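PDB 6SYY: periplasmic cell division protein (SufI) from Aquifex aeolicus, which is a multicopper oxidase from a hyperthermophile that probably oxidises its substrates through bound copper ions. Local coordinates for residues 198-203 with 249-254. Residues are numbered along the deposited sequence; the frame is centred on the assembly and turned at random.
Sequences VIDIPL and RFRILN
Arg-249 opens the pairing: its backbone N gives a hydrogen bond of 2.7 Å to Ile-199 O, and its carbonyl O accepts one from Ile-201 N. The extended Arg-249 side chain runs beside Asp-200, pointing the same way. Its CD lies 3.5 Å from Asp-200 OD1, but no N-H is aimed at that oxygen. The Arg-249 guanidinium instead makes salt bridges to Glu-185 and Asp-302.

Phe-250 projects from the other face of the sheet. Phe-250 CD1 lies 3.6 Å from Ile-201 CB, and the two side chains run alongside each other. Leu-203 crosses obliquely and brings its CD1 to 3.7 Å from the same Phe-250 CD1. Phe-366 meets the ring as well.

Arg-251 returns to the face of Asp-200 and holds its carboxylate side-on. NE bonds to OD1 of Asp-200 at 3.1 Å, and NH2 bonds to OD2 of Asp-200 at 3.2 Å. The two planes are 21° apart, and CG of Asp-200, anti to its backbone N (chi1 -167°), turns the acid to this grip. The guanidinium groups of Arg-251 and Arg-249 lie over one another, with acids around them that probably offset the charge. Thr-155 takes NH1 of Arg-251. Arg-251 N gives a hydrogen bond to Ile-201 O, and its carbonyl O accepts one from Leu-203 N.

Ile-252 continues the apolar face, its CG1 4.2 Å from Leu-203 CD1. Leu-253 N gives a hydrogen bond to Leu-203 O, and a backbone hydrogen bond with Ile-205 carries the pairing on. The Leu-253 side chain lies about 8 Å from a bound copper ion and packs on Met-177.

Strands 200-208 and 247-254 are thus parallel neighbours, with strand 300-306 antiparallel on the far side of 247-254. Such mixed pairing is characteristic of the Greek-key beta-barrel of a cupredoxin domain, here consistent with the second one of the multicopper oxidase.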
ATOM      1  N   VAL A 198       0.106   5.929 -20.098  1.00 37.44           N
ATOM      2  CA  VAL A 198       0.976   5.774 -21.258  1.00 40.33           C
ATOM      3  C   VAL A 198       2.273   5.103 -20.818  1.00 47.57           C
ATOM      4  O   VAL A 198       2.508   3.926 -21.121  1.00 38.14           O
ATOM      5  CB  VAL A 198       1.244   7.126 -21.943  1.00 38.39           C
ATOM      6  CG1 VAL A 198       2.145   6.941 -23.159  1.00 35.06           C
ATOM      7  CG2 VAL A 198      -0.060   7.775 -22.340  1.00 26.40           C
ATOM      8  N   ILE A 199       3.123   5.839 -20.103  1.00 33.03           N
ATOM      9  CA  ILE A 199       4.344   5.278 -19.535  1.00 40.77           C
ATOM     10  C   ILE A 199       4.406   5.420 -18.022  1.00 33.72           C
ATOM     11  O   ILE A 199       5.423   5.057 -17.421  1.00 28.33           O
ATOM     12  CB  ILE A 199       5.607   5.887 -20.181  1.00 31.33           C
ATOM     13  CG1 ILE A 199       5.687   7.390 -19.911  1.00 44.54           C
ATOM     14  CG2 ILE A 199       5.633   5.598 -21.690  1.00 28.20           C
ATOM     15  CD1 ILE A 199       6.959   8.034 -20.438  1.00 51.04           C
ATOM     16  N   ASP A 200       3.350   5.936 -17.386  1.00 31.58           N
ATOM     17  CA  ASP A 200       3.217   5.976 -15.930  1.00 23.89           C
ATOM     18  C   ASP A 200       2.065   5.033 -15.581  1.00 20.35           C
ATOM     19  O   ASP A 200       0.895   5.419 -15.646  1.00 29.30           O
ATOM     20  CB  ASP A 200       2.968   7.402 -15.442  1.00 27.41           C
ATOM     21  CG  ASP A 200       3.130   7.552 -13.932  1.00 56.61           C
ATOM     22  OD1 ASP A 200       3.219   6.524 -13.230  1.00 30.59           O
ATOM     23  OD2 ASP A 200       3.172   8.702 -13.442  1.00 44.85           O
ATOM     24  N   ILE A 201       2.399   3.801 -15.212  1.00 20.88           N
ATOM     25  CA  ILE A 201       1.456   2.692 -15.183  1.00 24.54           C
ATOM     26  C   ILE A 201       1.299   2.185 -13.753  1.00 31.50           C
ATOM     27  O   ILE A 201       2.288   1.801 -13.120  1.00 23.00           O
ATOM     28  CB  ILE A 201       1.907   1.546 -16.104  1.00 22.35           C
ATOM     29  CG1 ILE A 201       2.163   2.060 -17.527  1.00 20.71           C
ATOM     30  CG2 ILE A 201       0.896   0.407 -16.072  1.00 26.26           C
ATOM     31  CD1 ILE A 201       0.955   2.639 -18.207  1.00 21.00           C
ATOM     32  N   PRO A 202       0.084   2.138 -13.207  1.00 29.54           N
ATOM     33  CA  PRO A 202      -0.116   1.477 -11.914  1.00 19.03           C
ATOM     34  C   PRO A 202      -0.104  -0.032 -12.074  1.00 19.06           C
ATOM     35  O   PRO A 202      -0.611  -0.576 -13.056  1.00 36.39           O
ATOM     36  CB  PRO A 202      -1.499   1.975 -11.471  1.00 19.00           C
ATOM     37  CG  PRO A 202      -2.212   2.252 -12.747  1.00 34.36           C
ATOM     38  CD  PRO A 202      -1.164   2.724 -13.730  1.00 28.41           C
ATOM     39  N   LEU A 203       0.479  -0.713 -11.089  1.00 28.48           N
ATOM     40  CA  LEU A 203       0.475  -2.173 -11.040  1.00 18.91           C
ATOM     41  C   LEU A 203      -0.003  -2.569  -9.646  1.00 28.37           C
ATOM     42  O   LEU A 203       0.794  -2.747  -8.720  1.00 20.55           O
ATOM     43  CB  LEU A 203       1.851  -2.755 -11.368  1.00 24.24           C
ATOM     44  CG  LEU A 203       2.477  -2.417 -12.729  1.00 19.33           C
ATOM     45  CD1 LEU A 203       3.810  -3.124 -12.874  1.00 19.48           C
ATOM     46  CD2 LEU A 203       1.559  -2.788 -13.881  1.00 25.04           C
ATOM     47  N   ARG A 249       7.490   4.242 -15.949  1.00 26.96           N
ATOM     48  CA  ARG A 249       7.336   4.267 -14.505  1.00 19.58           C
ATOM     49  C   ARG A 249       6.199   3.332 -14.124  1.00 31.86           C
ATOM     50  O   ARG A 249       5.091   3.445 -14.661  1.00 27.15           O
ATOM     51  CB  ARG A 249       7.050   5.681 -14.006  1.00 37.27           C
ATOM     52  CG  ARG A 249       6.665   5.743 -12.544  1.00 39.20           C
ATOM     53  CD  ARG A 249       6.442   7.169 -12.126  1.00 37.20           C
ATOM     54  NE  ARG A 249       6.336   7.303 -10.680  1.00 24.92           N
ATOM     55  CZ  ARG A 249       6.401   8.468 -10.048  1.00 28.91           C
ATOM     56  NH1 ARG A 249       6.578   9.585 -10.746  1.00 28.78           N
ATOM     57  NH2 ARG A 249       6.294   8.519  -8.728  1.00 25.66           N
ATOM     58  N   PHE A 250       6.474   2.404 -13.214  1.00 28.81           N
ATOM     59  CA  PHE A 250       5.449   1.515 -12.685  1.00 30.82           C
ATOM     60  C   PHE A 250       5.291   1.774 -11.195  1.00 29.20           C
ATOM     61  O   PHE A 250       6.271   1.723 -10.442  1.00 31.08           O
ATOM     62  CB  PHE A 250       5.793   0.050 -12.950  1.00 21.66           C
ATOM     63  CG  PHE A 250       5.902  -0.286 -14.405  1.00 26.42           C
ATOM     64  CD1 PHE A 250       4.764  -0.404 -15.187  1.00 24.30           C
ATOM     65  CD2 PHE A 250       7.140  -0.474 -14.996  1.00 23.86           C
ATOM     66  CE1 PHE A 250       4.860  -0.708 -16.532  1.00 51.45           C
ATOM     67  CE2 PHE A 250       7.242  -0.778 -16.340  1.00 26.01           C
ATOM     68  CZ  PHE A 250       6.102  -0.895 -17.110  1.00 35.17           C
ATOM     69  N   ARG A 251       4.061   2.066 -10.780  1.00 24.59           N
ATOM     70  CA  ARG A 251       3.712   2.258  -9.376  1.00 18.07           C
ATOM     71  C   ARG A 251       3.176   0.934  -8.861  1.00 17.44           C
ATOM     72  O   ARG A 251       1.995   0.619  -9.033  1.00 24.47           O
ATOM     73  CB  ARG A 251       2.692   3.375  -9.214  1.00 18.84           C
ATOM     74  CG  ARG A 251       3.204   4.715  -9.680  1.00 23.04           C
ATOM     75  CD  ARG A 251       2.099   5.736  -9.692  1.00 20.76           C
ATOM     76  NE  ARG A 251       2.545   6.989 -10.291  1.00 27.28           N
ATOM     77  CZ  ARG A 251       2.914   8.059  -9.597  1.00 49.14           C
ATOM     78  NH1 ARG A 251       2.889   8.037  -8.268  1.00 30.23           N
ATOM     79  NH2 ARG A 251       3.305   9.151 -10.235  1.00 24.06           N
ATOM     80  N   ILE A 252       4.050   0.151  -8.240  1.00 28.96           N
ATOM     81  CA  ILE A 252       3.671  -1.177  -7.774  1.00 28.75           C
ATOM     82  C   ILE A 252       3.023  -1.044  -6.404  1.00 39.16           C
ATOM     83  O   ILE A 252       3.623  -0.504  -5.469  1.00 33.06           O
ATOM     84  CB  ILE A 252       4.881  -2.116  -7.730  1.00 26.29           C
ATOM     85  CG1 ILE A 252       5.502  -2.239  -9.125  1.00 21.60           C
ATOM     86  CG2 ILE A 252       4.463  -3.474  -7.190  1.00 18.08           C
ATOM     87  CD1 ILE A 252       6.840  -2.922  -9.135  1.00 16.99           C
ATOM     88  N   LEU A 253       1.791  -1.522  -6.288  1.00 20.14           N
ATOM     89  CA  LEU A 253       1.055  -1.513  -5.032  1.00 23.22           C
ATOM     90  C   LEU A 253       0.652  -2.945  -4.724  1.00 30.49           C
ATOM     91  O   LEU A 253      -0.080  -3.566  -5.503  1.00 27.68           O
ATOM     92  CB  LEU A 253      -0.174  -0.603  -5.118  1.00 31.49           C
ATOM     93  CG  LEU A 253      -0.980  -0.360  -3.840  1.00 26.65           C
ATOM     94  CD1 LEU A 253      -1.672   0.988  -3.921  1.00 54.71           C
ATOM     95  CD2 LEU A 253      -2.008  -1.454  -3.600  1.00 18.05           C
ATOM     96  N   ASN A 254       1.139  -3.470  -3.605  1.00 20.64           N
ATOM     97  CA  ASN A 254       0.744  -4.802  -3.160  1.00 16.97           C
ATOM     98  C   ASN A 254      -0.595  -4.671  -2.454  1.00 41.16           C
ATOM     99  O   ASN A 254      -0.666  -4.224  -1.307  1.00 26.20           O
ATOM    100  CB  ASN A 254       1.798  -5.412  -2.245  1.00 20.04           C
ATOM    101  CG  ASN A 254       1.495  -6.853  -1.891  1.00 26.54           C
ATOM    102  OD1 ASN A 254       0.358  -7.311  -2.017  1.00 26.33           O
ATOM    103  ND2 ASN A 254       2.514  -7.576  -1.441  1.00 18.14           N
TER